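Local coordinates for protein Pcdhgc3 (Mus musculus, PDB 4ZI8) that probably acts as a calcium-dependent cell-adhesion protein that helps establish and maintain specific neuronal connections in the brain, at residues P232-S237 against I310-K315. Sequence-based numbering, arbitrary orientation.
Sequences PAFNQS and IYIQAK
Apolar packing between two sheets joins P232 and F234 to I312 and A314 inside the third extracellular cadherin (EC) domain of this three-domain fragment, a Greek-key beta sandwich. F234 lies on the short edge strand 233-234, which pairs through A233 with T259 of strand 252-259; I312 and A314 belong to strand 307-316 of the facing sheet. No hydrogen bond crosses between the two segments, and only 217 Å² is buried, both sides summed. F234 reaches across with its far end: CG stands anti to the carbonyl carbon (chi1 -83°), which sends CZ and CE2 down onto the opposite strand. There F234 CZ meets A314 CB at 3.5 Å, and the methyl approaches the ring obliquely. The backbone of Q313 runs past the ring's edge, near its plane, with F234 CZ 4.2 Å from Q313 C. At I312 the touch is lighter: F234 CE2 is 4.0 Å from I312 O, and between side chains F234 CZ comes no nearer than 4.3 Å to I312 CG2. V256 and A258 of its own sheet, with Y271, A324 and C326 of the facing one, surround the same phenyl. Without that ring, as with an alanine here, a gap would probably open between the sheets and the A314 methyl would lose one of its aromatic neighbours. Toward the linker with the second EC domain, P232 continues the apolar row: its CB sits 4.1 Å from A314 CB. The proline also touches D260, a ligand, with D316, of the bound calcium ion about 5 Å from its side chain. Its ring also meets the strand backbone, P232 CG lying 3.9 Å from A314 O.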
loop_
_atom_site.group_PDB
_atom_site.type_symbol
_atom_site.label_atom_id
_atom_site.label_comp_id
_atom_site.label_asym_id
_atom_site.label_seq_id
_atom_site.Cartn_x
_atom_site.Cartn_y
_atom_site.Cartn_z
ATOM N N PRO B 232 -9.942 5.515 21.578
ATOM C CA PRO B 232 -9.837 5.269 23.019
ATOM C C PRO B 232 -11.223 5.138 23.620
ATOM O O PRO B 232 -12.180 5.668 23.066
ATOM C CB PRO B 232 -9.124 6.510 23.530
ATOM C CG PRO B 232 -8.309 6.943 22.365
ATOM C CD PRO B 232 -9.174 6.702 21.176
ATOM N N ALA B 233 -11.331 4.418 24.728
ATOM C CA ALA B 233 -12.599 4.294 25.436
ATOM C C ALA B 233 -12.344 4.379 26.925
ATOM O O ALA B 233 -11.587 3.569 27.456
ATOM C CB ALA B 233 -13.289 2.980 25.091
ATOM N N PHE B 234 -12.976 5.336 27.595
ATOM C CA PHE B 234 -12.832 5.445 29.044
ATOM C C PHE B 234 -13.467 4.272 29.772
ATOM O O PHE B 234 -14.477 3.742 29.332
ATOM C CB PHE B 234 -13.421 6.776 29.540
ATOM C CG PHE B 234 -12.459 7.919 29.411
ATOM C CD1 PHE B 234 -11.455 8.101 30.355
ATOM C CD2 PHE B 234 -12.517 8.776 28.327
ATOM C CE1 PHE B 234 -10.550 9.118 30.231
ATOM C CE2 PHE B 234 -11.604 9.817 28.203
ATOM C CZ PHE B 234 -10.623 9.984 29.148
ATOM N N ASN B 235 -12.837 3.848 30.862
ATOM C CA ASN B 235 -13.387 2.815 31.725
ATOM C C ASN B 235 -14.741 3.213 32.264
ATOM O O ASN B 235 -15.637 2.385 32.400
ATOM C CB ASN B 235 -12.434 2.513 32.874
ATOM C CG ASN B 235 -11.404 1.462 32.505
ATOM O OD1 ASN B 235 -11.057 1.303 31.332
ATOM N ND2 ASN B 235 -10.922 0.726 33.498
ATOM N N GLN B 236 -14.879 4.494 32.572
ATOM C CA GLN B 236 -16.155 5.030 32.993
ATOM C C GLN B 236 -16.292 6.439 32.470
ATOM O O GLN B 236 -15.299 7.131 32.230
ATOM C CB GLN B 236 -16.303 4.976 34.517
ATOM C CG GLN B 236 -15.148 5.500 35.278
ATOM C CD GLN B 236 -15.305 5.282 36.765
ATOM O OE1 GLN B 236 -14.877 4.259 37.293
ATOM N NE2 GLN B 236 -15.940 6.229 37.445
ATOM N N SER B 237 -17.535 6.842 32.250
ATOM C CA SER B 237 -17.825 8.114 31.627
ATOM C C SER B 237 -17.829 9.220 32.661
ATOM O O SER B 237 -17.576 10.375 32.337
ATOM C CB SER B 237 -19.170 8.069 30.912
ATOM O OG SER B 237 -19.031 7.418 29.663
ATOM N N ILE B 310 -15.326 18.932 35.322
ATOM C CA ILE B 310 -14.135 18.925 34.498
ATOM C C ILE B 310 -14.231 17.859 33.412
ATOM O O ILE B 310 -14.430 16.686 33.706
ATOM C CB ILE B 310 -12.899 18.644 35.325
ATOM C CG1 ILE B 310 -12.797 19.655 36.461
ATOM C CG2 ILE B 310 -11.654 18.650 34.444
ATOM C CD1 ILE B 310 -12.044 19.071 37.584
ATOM N N TYR B 311 -14.075 18.254 32.165
ATOM C CA TYR B 311 -14.126 17.272 31.097
ATOM C C TYR B 311 -12.707 16.932 30.672
ATOM O O TYR B 311 -11.850 17.815 30.517
ATOM C CB TYR B 311 -14.933 17.766 29.900
ATOM C CG TYR B 311 -16.408 17.873 30.147
ATOM C CD1 TYR B 311 -16.930 18.940 30.856
ATOM C CD2 TYR B 311 -17.282 16.924 29.651
ATOM C CE1 TYR B 311 -18.289 19.062 31.075
ATOM C CE2 TYR B 311 -18.644 17.035 29.861
ATOM C CZ TYR B 311 -19.140 18.107 30.576
ATOM O OH TYR B 311 -20.494 18.238 30.801
ATOM N N ILE B 312 -12.453 15.651 30.525
ATOM C CA ILE B 312 -11.121 15.210 30.181
ATOM C C ILE B 312 -11.214 14.427 28.863
ATOM O O ILE B 312 -12.187 13.718 28.613
ATOM C CB ILE B 312 -10.515 14.378 31.310
ATOM C CG1 ILE B 312 -10.286 15.284 32.543
ATOM C CG2 ILE B 312 -9.207 13.703 30.869
ATOM C CD1 ILE B 312 -9.669 14.573 33.721
ATOM N N GLN B 313 -10.211 14.588 28.018
ATOM C CA GLN B 313 -10.253 13.988 26.713
ATOM C C GLN B 313 -9.121 12.987 26.641
ATOM O O GLN B 313 -8.046 13.239 27.195
ATOM C CB GLN B 313 -10.128 15.067 25.652
ATOM C CG GLN B 313 -9.813 14.547 24.282
ATOM C CD GLN B 313 -9.548 15.675 23.310
ATOM O OE1 GLN B 313 -10.467 16.171 22.664
ATOM N NE2 GLN B 313 -8.289 16.095 23.214
ATOM N N ALA B 314 -9.364 11.837 26.018
ATOM C CA ALA B 314 -8.295 10.886 25.716
ATOM C C ALA B 314 -8.156 10.771 24.196
ATOM O O ALA B 314 -9.159 10.524 23.527
ATOM C CB ALA B 314 -8.595 9.505 26.320
ATOM N N LYS B 315 -6.948 10.972 23.662
ATOM C CA LYS B 315 -6.690 10.815 22.233
ATOM C C LYS B 315 -5.440 9.971 22.055
ATOM O O LYS B 315 -4.508 10.060 22.866
ATOM C CB LYS B 315 -6.526 12.174 21.530
ATOM C CG LYS B 315 -7.858 12.814 21.077
ATOM C CD LYS B 315 -7.695 13.797 19.914
ATOM C CE LYS B 315 -9.071 14.242 19.361
ATOM N NZ LYS B 315 -9.039 15.375 18.372
#